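Local coordinates for endonuclease IV (Thermus thermophilus, PDB 3AAM), which cleaves phosphodiester bonds at apurinic or apyrimidinic sites in DNA, a step in DNA repair, and also has 3'-5' exonuclease activity, at residues L28-I33 and D242-L247; D93-A98 and R126-R131. All blocks are in the same frame, centred on the assembly; numbering follows the deposited sequence.

Interaction 1 of 2, residues L28-I33 and D242-L247; sequences LTAFQI and DRVFIL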
loop_
_atom_site.group_PDB
_atom_site.type_symbol
_atom_site.label_atom_id
_atom_site.label_comp_id
_atom_site.label_asym_id
_atom_site.label_seq_id
_atom_site.Cartn_x
_atom_site.Cartn_y
_atom_site.Cartn_z
ATOM N N LEU A 28 13.783 -7.607 6.942
ATOM C CA LEU A 28 13.098 -6.649 6.072
ATOM C C LEU A 28 13.535 -5.234 6.433
ATOM O O LEU A 28 14.016 -4.993 7.539
ATOM C CB LEU A 28 11.580 -6.735 6.257
ATOM C CG LEU A 28 10.897 -8.092 6.130
ATOM C CD1 LEU A 28 9.395 -7.906 6.265
ATOM C CD2 LEU A 28 11.232 -8.720 4.788
ATOM N N THR A 29 13.372 -4.296 5.503
ATOM C CA THR A 29 13.731 -2.915 5.797
ATOM C C THR A 29 12.508 -2.004 5.747
ATOM O O THR A 29 12.617 -0.777 5.751
ATOM C CB THR A 29 14.851 -2.393 4.864
ATOM O OG1 THR A 29 14.518 -2.642 3.496
ATOM C CG2 THR A 29 16.169 -3.097 5.194
ATOM N N ALA A 30 11.340 -2.637 5.734
ATOM C CA ALA A 30 10.050 -1.958 5.730
ATOM C C ALA A 30 8.994 -3.040 5.876
ATOM O O ALA A 30 9.259 -4.205 5.586
ATOM C CB ALA A 30 9.848 -1.199 4.422
ATOM N N PHE A 31 7.806 -2.671 6.345
ATOM C CA PHE A 31 6.734 -3.652 6.472
ATOM C C PHE A 31 5.351 -3.019 6.467
ATOM O O PHE A 31 5.200 -1.805 6.626
ATOM C CB PHE A 31 6.931 -4.538 7.720
ATOM C CG PHE A 31 6.691 -3.837 9.028
ATOM C CD1 PHE A 31 5.430 -3.847 9.622
ATOM C CD2 PHE A 31 7.729 -3.183 9.679
ATOM C CE1 PHE A 31 5.211 -3.211 10.851
ATOM C CE2 PHE A 31 7.519 -2.547 10.900
ATOM C CZ PHE A 31 6.261 -2.561 11.488
ATOM N N GLN A 32 4.348 -3.859 6.258
ATOM C CA GLN A 32 2.963 -3.423 6.194
ATOM C C GLN A 32 2.097 -4.367 7.014
ATOM O O GLN A 32 2.370 -5.558 7.084
ATOM C CB GLN A 32 2.513 -3.423 4.730
ATOM C CG GLN A 32 1.054 -3.085 4.497
ATOM C CD GLN A 32 0.729 -2.972 3.022
ATOM O OE1 GLN A 32 1.041 -1.969 2.382
ATOM N NE2 GLN A 32 0.116 -4.015 2.470
ATOM N N ILE A 33 1.054 -3.818 7.626
ATOM C CA ILE A 33 0.120 -4.590 8.435
ATOM C C ILE A 33 -1.280 -4.013 8.278
ATOM O O ILE A 33 -1.460 -2.949 7.683
ATOM C CB ILE A 33 0.457 -4.499 9.937
ATOM C CG1 ILE A 33 0.491 -3.027 10.367
ATOM C CG2 ILE A 33 1.793 -5.171 10.233
ATOM C CD1 ILE A 33 0.565 -2.824 11.879
ATOM N N ASP A 242 14.803 6.185 -2.624
ATOM C CA ASP A 242 14.526 6.437 -1.210
ATOM C C ASP A 242 13.084 6.119 -0.820
ATOM O O ASP A 242 12.594 6.598 0.205
ATOM C CB ASP A 242 14.829 7.900 -0.864
ATOM C CG ASP A 242 16.272 8.280 -1.146
ATOM O OD1 ASP A 242 17.179 7.626 -0.590
ATOM O OD2 ASP A 242 16.500 9.232 -1.925
ATOM N N ARG A 243 12.407 5.307 -1.624
ATOM C CA ARG A 243 11.021 4.971 -1.336
ATOM C C ARG A 243 10.880 3.619 -0.656
ATOM O O ARG A 243 11.861 2.895 -0.463
ATOM C CB ARG A 243 10.187 4.988 -2.621
ATOM C CG ARG A 243 10.308 6.260 -3.450
ATOM C CD ARG A 243 10.012 7.521 -2.655
ATOM N NE ARG A 243 10.125 8.699 -3.513
ATOM C CZ ARG A 243 10.373 9.928 -3.077
ATOM N NH1 ARG A 243 10.538 10.157 -1.782
ATOM N NH2 ARG A 243 10.470 10.929 -3.943
ATOM N N VAL A 244 9.642 3.292 -0.301
ATOM C CA VAL A 244 9.307 2.043 0.370
ATOM C C VAL A 244 8.573 1.109 -0.586
ATOM O O VAL A 244 7.585 1.499 -1.199
ATOM C CB VAL A 244 8.409 2.323 1.588
ATOM C CG1 VAL A 244 7.908 1.016 2.190
ATOM C CG2 VAL A 244 9.187 3.126 2.619
ATOM N N PHE A 245 9.059 -0.122 -0.700
ATOM C CA PHE A 245 8.457 -1.112 -1.584
ATOM C C PHE A 245 7.893 -2.272 -0.774
ATOM O O PHE A 245 8.605 -2.892 0.015
ATOM C CB PHE A 245 9.502 -1.633 -2.572
ATOM C CG PHE A 245 9.956 -0.604 -3.574
ATOM C CD1 PHE A 245 9.402 -0.560 -4.844
ATOM C CD2 PHE A 245 10.926 0.332 -3.233
ATOM C CE1 PHE A 245 9.805 0.399 -5.771
ATOM C CE2 PHE A 245 11.338 1.298 -4.151
ATOM C CZ PHE A 245 10.775 1.331 -5.424
ATOM N N ILE A 246 6.607 -2.550 -0.967
ATOM C CA ILE A 246 5.931 -3.636 -0.262
ATOM C C ILE A 246 5.320 -4.630 -1.245
ATOM O O ILE A 246 4.579 -4.245 -2.153
ATOM C CB ILE A 246 4.789 -3.090 0.648
ATOM C CG1 ILE A 246 5.365 -2.184 1.739
ATOM C CG2 ILE A 246 4.015 -4.240 1.275
ATOM C CD1 ILE A 246 6.312 -2.894 2.707
ATOM N N LEU A 247 5.634 -5.908 -1.063
ATOM C CA LEU A 247 5.091 -6.970 -1.903
ATOM C C LEU A 247 3.891 -7.521 -1.139
ATOM O O LEU A 247 3.957 -7.686 0.081
ATOM C CB LEU A 247 6.133 -8.075 -2.115
ATOM C CG LEU A 247 5.678 -9.265 -2.964
ATOM C CD1 LEU A 247 5.335 -8.815 -4.384
ATOM C CD2 LEU A 247 6.788 -10.306 -2.994
#

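Interaction 2 of 2, residues D93-A98 and R126-R131; sequences DLEKAA and RLAGVR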
loop_
_atom_site.group_PDB
_atom_site.type_symbol
_atom_site.label_atom_id
_atom_site.label_comp_id
_atom_site.label_asym_id
_atom_site.label_seq_id
_atom_site.Cartn_x
_atom_site.Cartn_y
_atom_site.Cartn_z
ATOM N N ASP A 93 -8.471 3.142 10.863
ATOM C CA ASP A 93 -7.118 2.814 10.418
ATOM C C ASP A 93 -6.179 3.987 10.675
ATOM O O ASP A 93 -5.061 3.806 11.143
ATOM C CB ASP A 93 -7.074 2.488 8.920
ATOM C CG ASP A 93 -7.776 1.188 8.569
ATOM O OD1 ASP A 93 -7.718 0.233 9.373
ATOM O OD2 ASP A 93 -8.370 1.118 7.470
ATOM N N LEU A 94 -6.639 5.193 10.359
ATOM C CA LEU A 94 -5.826 6.391 10.544
ATOM C C LEU A 94 -5.549 6.685 12.017
ATOM O O LEU A 94 -4.441 7.077 12.378
ATOM C CB LEU A 94 -6.515 7.586 9.888
ATOM C CG LEU A 94 -6.590 7.535 8.361
ATOM C CD1 LEU A 94 -7.609 8.536 7.844
ATOM C CD2 LEU A 94 -5.215 7.814 7.778
ATOM N N GLU A 95 -6.565 6.502 12.855
ATOM C CA GLU A 95 -6.439 6.736 14.288
ATOM C C GLU A 95 -5.462 5.733 14.903
ATOM O O GLU A 95 -4.622 6.098 15.731
ATOM C CB GLU A 95 -7.815 6.626 14.954
ATOM C CG GLU A 95 -8.742 7.795 14.628
ATOM C CD GLU A 95 -10.213 7.443 14.759
ATOM O OE1 GLU A 95 -10.536 6.436 15.421
ATOM O OE2 GLU A 95 -11.053 8.187 14.202
ATOM N N LYS A 96 -5.568 4.474 14.486
ATOM C CA LYS A 96 -4.685 3.432 14.992
ATOM C C LYS A 96 -3.257 3.716 14.525
ATOM O O LYS A 96 -2.304 3.573 15.291
ATOM C CB LYS A 96 -5.160 2.054 14.503
ATOM C CG LYS A 96 -6.508 1.609 15.091
ATOM C CD LYS A 96 -6.361 1.171 16.543
ATOM C CE LYS A 96 -7.699 1.138 17.292
ATOM N NZ LYS A 96 -8.720 0.227 16.703
ATOM N N ALA A 97 -3.112 4.136 13.272
ATOM C CA ALA A 97 -1.792 4.452 12.740
ATOM C C ALA A 97 -1.158 5.594 13.537
ATOM O O ALA A 97 0.035 5.563 13.845
ATOM C CB ALA A 97 -1.895 4.834 11.265
ATOM N N ALA A 98 -1.955 6.604 13.874
ATOM C CA ALA A 98 -1.440 7.736 14.639
ATOM C C ALA A 98 -0.929 7.271 16.000
ATOM O O ALA A 98 0.139 7.686 16.447
ATOM C CB ALA A 98 -2.524 8.797 14.817
ATOM N N ARG A 126 -10.902 13.802 8.347
ATOM C CA ARG A 126 -11.508 14.727 9.296
ATOM C C ARG A 126 -11.981 13.997 10.549
ATOM O O ARG A 126 -11.740 14.448 11.670
ATOM C CB ARG A 126 -12.673 15.465 8.641
ATOM C CG ARG A 126 -13.160 16.655 9.440
ATOM C CD ARG A 126 -14.119 17.510 8.635
ATOM N NE ARG A 126 -14.477 18.731 9.349
ATOM C CZ ARG A 126 -13.613 19.685 9.686
ATOM N NH1 ARG A 126 -12.328 19.567 9.375
ATOM N NH2 ARG A 126 -14.033 20.759 10.337
ATOM N N LEU A 127 -12.648 12.864 10.366
ATOM C CA LEU A 127 -13.117 12.093 11.509
ATOM C C LEU A 127 -11.950 11.682 12.397
ATOM O O LEU A 127 -12.048 11.713 13.620
ATOM C CB LEU A 127 -13.864 10.838 11.050
ATOM C CG LEU A 127 -15.275 11.016 10.493
ATOM C CD1 LEU A 127 -15.854 9.666 10.105
ATOM C CD2 LEU A 127 -16.145 11.676 11.550
ATOM N N ALA A 128 -10.840 11.302 11.776
ATOM C CA ALA A 128 -9.668 10.870 12.526
ATOM C C ALA A 128 -8.886 12.036 13.114
ATOM O O ALA A 128 -7.971 11.832 13.913
ATOM C CB ALA A 128 -8.761 10.034 11.630
ATOM N N GLY A 129 -9.246 13.255 12.725
ATOM C CA GLY A 129 -8.544 14.423 13.226
ATOM C C GLY A 129 -7.065 14.316 12.920
ATOM O O GLY A 129 -6.219 14.738 13.707
ATOM N N VAL A 130 -6.755 13.739 11.766
ATOM C CA VAL A 130 -5.373 13.555 11.348
ATOM C C VAL A 130 -4.729 14.858 10.892
ATOM O O VAL A 130 -5.356 15.674 10.213
ATOM C CB VAL A 130 -5.272 12.533 10.191
ATOM C CG1 VAL A 130 -3.828 12.395 9.735
ATOM C CG2 VAL A 130 -5.809 11.186 10.643
ATOM N N ARG A 131 -3.473 15.049 11.283
ATOM C CA ARG A 131 -2.726 16.231 10.886
ATOM C C ARG A 131 -1.800 15.862 9.736
ATOM O O ARG A 131 -2.209 15.166 8.809
ATOM C CB ARG A 131 -1.923 16.795 12.068
ATOM C CG ARG A 131 -2.774 17.562 13.077
ATOM C CD ARG A 131 -3.875 18.341 12.358
ATOM N NE ARG A 131 -3.361 18.982 11.150
ATOM C CZ ARG A 131 -4.108 19.344 10.111
ATOM N NH1 ARG A 131 -5.420 19.135 10.123
ATOM N NH2 ARG A 131 -3.539 19.898 9.047
#

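Interaction 1 of 2, residues L28-I33 and D242-L247
The flat carboxamide of Gln32 presents one face to the CG2 methyl of Ile246, which is 3.9 Å from both CD and OE1 of Gln32 and 4.1 Å from its NE2. Both residues belong to the wall of the TIM barrel. Near-equal distances to three atoms place the methyl over the amide plane rather than beside one end of it. The Phe31 ring has the CG2 methyl of Ile33 at its edge, in the ring plane; against Ile246, Phe31 uses backbone atoms instead. Strands 31-34 and 244-247 are not paired with each other: strand 3-6 pairs with 244-247, and backbone bonds from Thr29 to Tyr4 and from Gln32 to Phe6 bring the other strand to it. The contact therefore bridges two strands across the one between them; the Phe31 and Ile246 CA atoms are 6.8 Å apart, consistent with a strongly curled wall.

The Gln32 chain is extended through CG (chi1 176°, chi2 174°), and the turn at chi3 (-77°) sets the amide broadside to the methyl. One hydrogen bond, to Glu248 OE2, holds NE2, while carbon covers one face of the amide. The Gln32 side chain is about 8 Å from that of His219, a manganese ligand, and about 6 Å from a bound phosphate, which places this end of the contact near the metal-site region. Ile246 also reaches Phe31 CA through CD1, 3.9 Å away. Beside it, the CB methyl of Ala30 meets CG1 of Val244 at 3.7 Å.

Interaction 2 of 2, residues D93-A98 and R126-R131
Two neighbouring helices of the outer layer of the TIM barrel meet here, at the point where helix 114-128 ends in a Schellman motif against the flank of helix 82-100. The evidence for the motif is the positive phi of Gly129 (57°) and two bonds back into the last turn, one of them Gly129 N to Arg126 O at 3.0 Å. The chain then turns so that Ala128, before the glycine, and Val130, after it, both face Leu94. CB of Leu94 is the shared point: it lies 3.8 Å from Ala128 CB and 3.7 Å from Val130 CG2. Leu125 of helix 114-128 touches Leu94 and Val130 as well, and Val105 of the strand that follows helix 82-100 joins Leu94 from the barrel wall.

Nearer the surface, Glu95 leans along the helix end. With CG beside its backbone N (chi1 -71°) and the rest of the chain extended, Glu95 packs its CG on Ala128 CB at 3.7 Å and lays its carboxylate end against the same residue, OE2 coming within 3.5 Å of Ala128 CA. That oxygen also lies 3.7 Å from Leu127 O, two acceptors side by side. The segments are thus joined by apolar packing and by this carboxylate contact; separately, a carboxylate close to the carbonyl-rich end of a helix would probably find a slightly unfavourable field.

How the interactions relate
Both contacts belong to the same TIM barrel but to different layers. Interaction 1 joins strands of the wall, about 9 Å from the centre of the chain; interaction 2 joins helices of the surrounding layer, about 17 Å from it. Their centres are 21 Å apart and their nearest atoms about 7 Å, without touching. In chain order the segments run 28-33, 93-98, 126-131, 242-247, so interaction 2 links helices one strand apart in sequence, whereas interaction 1 brings together strands from near the beginning and near the end of the chain. One contact thus packs side chains beside the seam where strand 3-6 pairs with 244-247, not far from the metal site, and the other is local helix packing away from it.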